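Conserved protein (Methanosarcina mazei, PDB 2NR4) binds flavin mononucleotide in a split-barrel-like domain of the FMN-binding clan, although its biological role remains unknown. Local coordinates at residues 44-49 with 88-93; 34-39 with 77-82; 83-88 with 200-205. All blocks are in the same frame, centred on the assembly; numbering follows the deposited sequence.

Contact 1 (44-49 with 88-93); sequences AAPIGI and VRSTFS. With FMN (flavin mononucleotide), chain C.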
# COMPACT_ATOMS: atom_id res chain seq x y z
N ALA A 44 -17.72 -11.56 -3.81
CA ALA A 44 -16.65 -10.57 -3.67
C ALA A 44 -15.53 -10.92 -4.64
O ALA A 44 -15.23 -12.09 -4.85
CB ALA A 44 -16.14 -10.58 -2.25
N ALA A 45 -14.85 -9.92 -5.19
CA ALA A 45 -13.68 -10.19 -6.06
C ALA A 45 -12.81 -8.93 -6.13
O ALA A 45 -13.35 -7.84 -6.17
CB ALA A 45 -14.17 -10.54 -7.45
N PRO A 46 -11.48 -9.07 -6.14
CA PRO A 46 -10.64 -7.87 -6.37
C PRO A 46 -10.88 -7.24 -7.72
O PRO A 46 -11.02 -7.93 -8.75
CB PRO A 46 -9.21 -8.40 -6.25
CG PRO A 46 -9.36 -9.56 -5.35
CD PRO A 46 -10.65 -10.23 -5.81
N ILE A 47 -11.00 -5.91 -7.70
CA ILE A 47 -11.27 -5.14 -8.90
C ILE A 47 -10.58 -3.81 -8.73
O ILE A 47 -10.55 -3.29 -7.63
CB ILE A 47 -12.80 -4.87 -9.03
CG1 ILE A 47 -13.58 -6.20 -9.21
CG2 ILE A 47 -13.11 -3.94 -10.16
CD1 ILE A 47 -13.48 -6.77 -10.62
N GLY A 48 -10.05 -3.27 -9.82
CA GLY A 48 -9.44 -1.91 -9.76
C GLY A 48 -10.51 -0.90 -10.19
O GLY A 48 -11.11 -1.05 -11.25
N ILE A 49 -10.82 0.07 -9.35
CA ILE A 49 -11.69 1.18 -9.78
C ILE A 49 -10.76 2.31 -10.28
O ILE A 49 -9.80 2.70 -9.56
CB ILE A 49 -12.54 1.64 -8.61
CG1 ILE A 49 -13.59 0.53 -8.28
CG2 ILE A 49 -13.23 3.01 -8.90
CD1 ILE A 49 -14.39 0.80 -7.12
N VAL A 88 -6.80 -12.56 -1.04
CA VAL A 88 -6.50 -13.80 -1.70
C VAL A 88 -7.74 -14.68 -1.63
O VAL A 88 -8.10 -15.29 -2.61
CB VAL A 88 -5.27 -14.49 -1.07
CG1 VAL A 88 -5.08 -15.89 -1.63
CG2 VAL A 88 -3.98 -13.65 -1.32
N ARG A 89 -8.41 -14.71 -0.49
CA ARG A 89 -9.65 -15.50 -0.38
C ARG A 89 -10.70 -15.04 -1.37
O ARG A 89 -11.37 -15.87 -1.99
CB ARG A 89 -10.20 -15.41 1.04
CG ARG A 89 -9.35 -16.17 2.07
CD ARG A 89 -10.05 -16.29 3.41
NE ARG A 89 -11.40 -16.82 3.24
CZ ARG A 89 -12.52 -16.23 3.67
NH1 ARG A 89 -12.49 -15.08 4.34
NH2 ARG A 89 -13.69 -16.82 3.41
N SER A 90 -10.87 -13.72 -1.52
CA SER A 90 -11.88 -13.26 -2.49
C SER A 90 -11.46 -13.53 -3.94
O SER A 90 -12.29 -13.56 -4.85
CB SER A 90 -12.20 -11.78 -2.28
OG SER A 90 -11.08 -11.02 -2.63
N THR A 91 -10.17 -13.70 -4.18
CA THR A 91 -9.72 -13.99 -5.54
C THR A 91 -9.96 -15.43 -5.93
O THR A 91 -10.41 -15.70 -7.04
CB THR A 91 -8.20 -13.72 -5.72
OG1 THR A 91 -7.93 -12.36 -5.44
CG2 THR A 91 -7.73 -14.08 -7.15
N PHE A 92 -9.63 -16.36 -5.03
CA PHE A 92 -9.58 -17.77 -5.37
C PHE A 92 -10.68 -18.59 -4.75
O PHE A 92 -10.76 -19.82 -4.99
CB PHE A 92 -8.23 -18.38 -4.95
CG PHE A 92 -7.07 -17.79 -5.69
CD1 PHE A 92 -6.87 -18.06 -7.05
CD2 PHE A 92 -6.18 -16.94 -5.05
CE1 PHE A 92 -5.80 -17.48 -7.74
CE2 PHE A 92 -5.13 -16.37 -5.73
CZ PHE A 92 -4.93 -16.65 -7.07
N SER A 93 -11.55 -17.94 -3.98
CA SER A 93 -12.63 -18.64 -3.28
C SER A 93 -13.91 -17.84 -3.31
O SER A 93 -13.99 -16.81 -3.94
CB SER A 93 -12.26 -18.90 -1.81
OG SER A 93 -11.02 -19.57 -1.69
N1 FMN C . -10.74 -8.40 -12.70
C2 FMN C . -11.47 -7.50 -13.45
O2 FMN C . -12.33 -7.93 -14.21
N3 FMN C . -11.20 -6.15 -13.37
C4 FMN C . -10.21 -5.69 -12.52
O4 FMN C . -10.10 -4.49 -12.27
C4A FMN C . -9.48 -6.59 -11.75
N5 FMN C . -8.48 -6.15 -10.90
C5A FMN C . -7.77 -7.05 -10.11
C6 FMN C . -6.77 -6.58 -9.24
C7 FMN C . -6.05 -7.47 -8.46
C7M FMN C . -4.95 -6.94 -7.59
C8 FMN C . -6.32 -8.85 -8.56
C8M FMN C . -5.71 -9.83 -7.64
C9 FMN C . -7.31 -9.33 -9.43
C9A FMN C . -8.05 -8.41 -10.21
N10 FMN C . -9.04 -8.86 -11.08
C10 FMN C . -9.75 -7.95 -11.85
C1' FMN C . -9.24 -10.32 -11.31
C2' FMN C . -10.42 -10.79 -10.46
O2' FMN C . -10.24 -10.38 -9.13
C3' FMN C . -10.46 -12.30 -10.49
O3' FMN C . -10.67 -12.72 -11.82
C4' FMN C . -11.52 -12.84 -9.54
O4' FMN C . -11.26 -14.22 -9.44
C5' FMN C . -12.95 -12.60 -10.05
O5' FMN C . -13.87 -13.41 -9.36
P FMN C . -15.48 -13.34 -9.53
O1P FMN C . -15.82 -14.39 -10.59
O2P FMN C . -15.87 -11.95 -10.07
O3P FMN C . -16.10 -13.74 -8.18

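Contact 2 (34-39 with 77-82); sequences IASTGF and ASNVVY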
# COMPACT_ATOMS: atom_id res chain seq x y z
N ILE A 34 -11.84 -4.56 -3.01
CA ILE A 34 -12.61 -5.77 -3.28
C ILE A 34 -14.04 -5.33 -3.60
O ILE A 34 -14.68 -4.65 -2.83
CB ILE A 34 -12.56 -6.69 -2.06
CG1 ILE A 34 -11.10 -7.18 -1.90
CG2 ILE A 34 -13.60 -7.85 -2.22
CD1 ILE A 34 -10.84 -7.78 -0.57
N ALA A 35 -14.54 -5.75 -4.74
CA ALA A 35 -15.86 -5.32 -5.17
C ALA A 35 -16.88 -6.34 -4.67
O ALA A 35 -16.69 -7.53 -4.91
CB ALA A 35 -15.90 -5.30 -6.66
N SER A 36 -17.94 -5.87 -4.02
CA SER A 36 -19.05 -6.80 -3.63
C SER A 36 -20.21 -6.59 -4.61
O SER A 36 -20.53 -5.46 -4.98
CB SER A 36 -19.54 -6.57 -2.19
OG SER A 36 -19.76 -5.20 -1.90
N THR A 37 -20.85 -7.69 -5.02
CA THR A 37 -21.95 -7.59 -5.98
C THR A 37 -22.96 -8.68 -5.57
O THR A 37 -22.63 -9.53 -4.74
CB THR A 37 -21.51 -7.90 -7.42
OG1 THR A 37 -20.76 -9.14 -7.49
CG2 THR A 37 -20.72 -6.73 -8.10
N GLY A 38 -24.15 -8.69 -6.17
CA GLY A 38 -25.05 -9.83 -6.02
C GLY A 38 -26.10 -9.63 -4.96
O GLY A 38 -25.93 -10.05 -3.83
N PHE A 39 -27.17 -8.95 -5.35
CA PHE A 39 -28.36 -8.79 -4.56
C PHE A 39 -28.79 -10.13 -3.96
O PHE A 39 -28.96 -10.24 -2.74
CB PHE A 39 -29.49 -8.22 -5.45
CG PHE A 39 -29.53 -6.71 -5.52
CD1 PHE A 39 -30.00 -5.96 -4.43
CD2 PHE A 39 -29.18 -6.03 -6.69
CE1 PHE A 39 -30.07 -4.55 -4.51
CE2 PHE A 39 -29.24 -4.62 -6.78
CZ PHE A 39 -29.70 -3.89 -5.68
N ALA A 77 -20.35 -2.50 -5.15
CA ALA A 77 -19.82 -1.68 -4.07
C ALA A 77 -18.29 -1.87 -3.98
O ALA A 77 -17.81 -2.99 -4.10
CB ALA A 77 -20.44 -2.07 -2.76
N SER A 78 -17.55 -0.78 -3.82
CA SER A 78 -16.17 -0.90 -3.43
C SER A 78 -16.06 -1.23 -1.95
O SER A 78 -16.83 -0.73 -1.12
CB SER A 78 -15.45 0.45 -3.69
OG SER A 78 -16.08 1.52 -2.99
N ASN A 79 -15.06 -2.02 -1.59
CA ASN A 79 -14.67 -2.29 -0.20
C ASN A 79 -13.15 -2.15 -0.05
O ASN A 79 -12.39 -2.94 -0.64
CB ASN A 79 -15.03 -3.72 0.21
CG ASN A 79 -16.54 -3.98 0.11
OD1 ASN A 79 -17.27 -3.75 1.08
ND2 ASN A 79 -17.01 -4.36 -1.08
N VAL A 80 -12.75 -1.20 0.77
CA VAL A 80 -11.30 -1.00 1.05
C VAL A 80 -10.87 -2.02 2.08
O VAL A 80 -11.46 -2.10 3.17
CB VAL A 80 -10.95 0.45 1.52
CG1 VAL A 80 -9.47 0.51 1.95
CG2 VAL A 80 -11.28 1.47 0.41
N VAL A 81 -9.87 -2.81 1.73
CA VAL A 81 -9.39 -3.90 2.55
C VAL A 81 -7.85 -3.80 2.63
O VAL A 81 -7.19 -3.70 1.59
CB VAL A 81 -9.88 -5.23 1.91
CG1 VAL A 81 -9.02 -6.45 2.34
CG2 VAL A 81 -11.44 -5.41 2.10
N TYR A 82 -7.30 -3.83 3.84
CA TYR A 82 -5.84 -3.85 4.04
C TYR A 82 -5.34 -5.25 4.41
O TYR A 82 -4.15 -5.47 4.52
CB TYR A 82 -5.41 -2.89 5.17
CG TYR A 82 -5.80 -1.44 4.95
CD1 TYR A 82 -5.76 -0.87 3.70
CD2 TYR A 82 -6.16 -0.64 6.03
CE1 TYR A 82 -6.10 0.47 3.51
CE2 TYR A 82 -6.50 0.68 5.85
CZ TYR A 82 -6.48 1.23 4.58
OH TYR A 82 -6.84 2.55 4.40

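Contact 3 (83-88 with 200-205); sequences DPILFV and EKKAMK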
# COMPACT_ATOMS: atom_id res chain seq x y z
N ASP A 83 -6.27 -6.20 4.54
CA ASP A 83 -5.95 -7.56 4.92
C ASP A 83 -5.62 -8.43 3.69
O ASP A 83 -6.48 -8.66 2.85
CB ASP A 83 -7.15 -8.13 5.68
CG ASP A 83 -6.94 -9.55 6.12
OD1 ASP A 83 -5.77 -10.07 6.17
OD2 ASP A 83 -8.00 -10.14 6.44
N PRO A 84 -4.36 -8.92 3.58
CA PRO A 84 -4.00 -9.65 2.37
C PRO A 84 -4.72 -11.01 2.30
O PRO A 84 -4.92 -11.52 1.22
CB PRO A 84 -2.48 -9.83 2.53
CG PRO A 84 -2.31 -9.88 4.04
CD PRO A 84 -3.23 -8.83 4.53
N ILE A 85 -5.05 -11.57 3.46
CA ILE A 85 -5.86 -12.83 3.51
C ILE A 85 -7.20 -12.69 2.78
O ILE A 85 -7.55 -13.51 1.93
CB ILE A 85 -6.03 -13.36 4.95
CG1 ILE A 85 -4.67 -13.83 5.51
CG2 ILE A 85 -7.03 -14.56 4.93
CD1 ILE A 85 -4.68 -14.11 7.03
N LEU A 86 -7.93 -11.63 3.08
CA LEU A 86 -9.22 -11.37 2.39
C LEU A 86 -9.07 -11.13 0.90
O LEU A 86 -9.86 -11.64 0.07
CB LEU A 86 -9.95 -10.23 3.10
CG LEU A 86 -11.46 -10.07 3.15
CD1 LEU A 86 -12.21 -11.42 3.41
CD2 LEU A 86 -11.75 -9.07 4.25
N PHE A 87 -8.02 -10.41 0.49
CA PHE A 87 -7.73 -10.34 -0.93
C PHE A 87 -7.57 -11.66 -1.64
O PHE A 87 -8.06 -11.86 -2.75
CB PHE A 87 -6.44 -9.51 -1.19
CG PHE A 87 -6.69 -8.14 -1.67
CD1 PHE A 87 -6.88 -7.90 -3.02
CD2 PHE A 87 -6.76 -7.09 -0.78
CE1 PHE A 87 -7.13 -6.64 -3.47
CE2 PHE A 87 -7.01 -5.83 -1.23
CZ PHE A 87 -7.20 -5.62 -2.58
N VAL A 88 -6.80 -12.56 -1.04
CA VAL A 88 -6.50 -13.80 -1.70
C VAL A 88 -7.74 -14.68 -1.63
O VAL A 88 -8.10 -15.29 -2.61
CB VAL A 88 -5.27 -14.49 -1.07
CG1 VAL A 88 -5.08 -15.89 -1.63
CG2 VAL A 88 -3.98 -13.65 -1.32
N GLU A 200 0.49 -11.72 5.71
CA GLU A 200 1.06 -11.93 4.38
C GLU A 200 1.58 -13.34 4.13
O GLU A 200 1.41 -13.92 3.04
CB GLU A 200 2.18 -10.93 4.09
CG GLU A 200 1.68 -9.52 3.84
CD GLU A 200 1.29 -8.78 5.09
OE1 GLU A 200 1.81 -9.12 6.18
OE2 GLU A 200 0.45 -7.84 4.97
N LYS A 201 2.22 -13.90 5.15
CA LYS A 201 2.78 -15.23 4.99
C LYS A 201 1.65 -16.27 4.85
O LYS A 201 1.77 -17.16 4.02
CB LYS A 201 3.80 -15.55 6.09
CG LYS A 201 5.06 -14.65 6.03
CD LYS A 201 5.96 -14.90 7.28
CE LYS A 201 7.05 -13.84 7.44
NZ LYS A 201 7.76 -13.99 8.76
N LYS A 202 0.57 -16.08 5.59
CA LYS A 202 -0.66 -16.89 5.45
C LYS A 202 -1.31 -16.71 4.07
O LYS A 202 -1.76 -17.69 3.45
CB LYS A 202 -1.69 -16.56 6.54
CG LYS A 202 -1.41 -17.11 7.93
CD LYS A 202 -2.70 -17.14 8.80
CE LYS A 202 -2.41 -16.61 10.23
NZ LYS A 202 -1.13 -17.17 10.76
N ALA A 203 -1.35 -15.46 3.58
CA ALA A 203 -1.90 -15.16 2.25
C ALA A 203 -1.16 -15.88 1.13
O ALA A 203 -1.78 -16.47 0.25
CB ALA A 203 -1.93 -13.65 2.00
N MET A 204 0.17 -15.86 1.18
CA MET A 204 0.97 -16.57 0.20
C MET A 204 0.69 -18.06 0.21
O MET A 204 0.58 -18.67 -0.84
CB MET A 204 2.47 -16.34 0.43
CG MET A 204 2.97 -15.00 -0.09
SD MET A 204 2.58 -14.59 -1.82
CE MET A 204 3.26 -15.88 -2.70
N LYS A 205 0.55 -18.64 1.40
CA LYS A 205 0.21 -20.06 1.52
C LYS A 205 -1.12 -20.36 0.82
O LYS A 205 -1.26 -21.38 0.12
CB LYS A 205 0.14 -20.47 2.99
CG LYS A 205 0.89 -21.78 3.35
CD LYS A 205 0.92 -22.01 4.88
CE LYS A 205 2.29 -22.55 5.37
NZ LYS A 205 2.35 -24.02 5.73

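Contact 1 (44-49 with 88-93)
One wall of the FMN site is formed where strand 43-51 meets the C-terminal end of helix 84-92 and P46 packs against S90 and T91. The P46 and T91 side chains cross at about a right angle, with P46 CG 3.1 Å from T91 OG1, while P46 CD reaches S90 OG at 3.3 Å. With OG1 anti to the carbonyl carbon (chi1 -60°), T91 keeps its hydroxyl beside the backbone N, where it meets P46 and bonds to F87 O; S90 OG bonds to L86 O and F87 O. The backbones grip the cofactor: FMN O2' donates to P46 O at 2.6 Å, FMN O4' to T91 O at 2.9 Å, and G48 N gives FMN O4 a nearly straight bond (2.7 Å, 174°). I47 brings CD1 to 3.5 Å from C2 of the flavin, and the small A45 leaves room for the phosphate. With P46 cut back to an alanine, a gap is likely to open between strand, helix and FMN, leaving the backbone around its carbonyl freer to turn. Strand 29-37 pairs with strand 43-51 and brings I34 against A44 and S90, while helix 158-176 packs on V88, T91 and F92.

Contact 2 (34-39 with 77-82)
I34 O is gripped twice by N79: the amide ND2 donates to it at 2.9 Å and 159°, and the backbone N79 N adds a weak, bent bond. The same ND2 also donates to S36 OG at 3.0 Å. Both acceptors lie practically in the amide plane, so the NH2 group spends both hydrogens on one strand and the turn of the amide about chi2 is fixed. With CG anti to the carbonyl carbon (chi1 -61°), the N79 side chain is directed back over the neighbouring strand. Asparagine suits the place because its other end accepts as well: OD1 takes a bond from L113 N, while S36 OG is bonded in turn to P111 O, tying the seam between the two strands to strand 110-113. The backbones pair around these groups. I34 N donates to N79 O, and S36 and A77 form an antiparallel hydrogen-bonded pair, with A77 N to S36 O at 3.0 Å and S36 N to A77 O at 2.9 Å. The methyl of A77 is small enough to sit 3.3 Å from S36 OG. Farther along, I34 CD1 meets V81 CG2 at 3.6 Å, a purely apolar touch that continues onto F87 of helix 84-92. Such pairing of strand 29-37 with strand 75-79, the first and last in sheet order, closes the six-stranded antiparallel barrel, in keeping with the split-barrel fold of FMN-binding proteins.

Contact 3 (83-88 with 200-205)
A203 of helix 198-210 packs against P84 and V88 of helix 84-92, two helices lying side by side with their short axes 8.5 Å apart and only 15° from parallel. The contact joins the barrel domain to the C-terminal helices. Most of it is apolar and centres on the A203 methyl, which enters between P84 and V88, one turn apart on the other helix. P84 CB stands 3.9 Å from A203 CB, and V88 CG2 approaches the same methyl equally closely. Alanine suits this spot because the backbones come near: the CA atoms of I85 and A203 are 4.8 Å apart, a spacing that a bulky side chain would hardly allow. At the more open margin, I85 CD1 lies against K202 CB at 3.9 Å and then beside CD. Here the aliphatic part of the lysine serves as a hydrophobic surface, while its chain bends at chi3 and chi4 and carries the amine away from the other helix.

Of the polar groups, D83 caps its own helix and E200 reaches across the contact. D83 is the N-cap of helix 84-92: its OD1 accepts a bent bond from I85 N (3.2 Å, 137°), which comes from above the carboxylate plane. P84 follows naturally in the first turn, where a residue without an N-H costs the helix no bond. E200 bends at chi2 (77°), bringing its carboxylate back to the proline ring; OE1 bonds to G197 N, and the E200 and P84 side chains cross at about a right angle, with OE2 3.6 Å from P84 CG.

How the contacts relate
Helix 84-92 runs through contacts 1 and 3 and packs on contact 2. Contact 1 uses its C-terminal end and contact 3 its first turn, with V88 common to both and their centres about 12 Å apart; contact 2 lies about 9 Å from contact 1 and about 17 Å from contact 3, centre to centre. Contact 1 alternates along the chain with both contact 2 and contact 3, whereas contact 2 is complete before contact 3 begins. Strands 29-37 and 43-51 are neighbours in the barrel, bonded through A45 O and A35 N. I34 and V81 of contact 2 reach L86 and F87, so one short helix lies against the barrel seam, the FMN and the C-terminal helices.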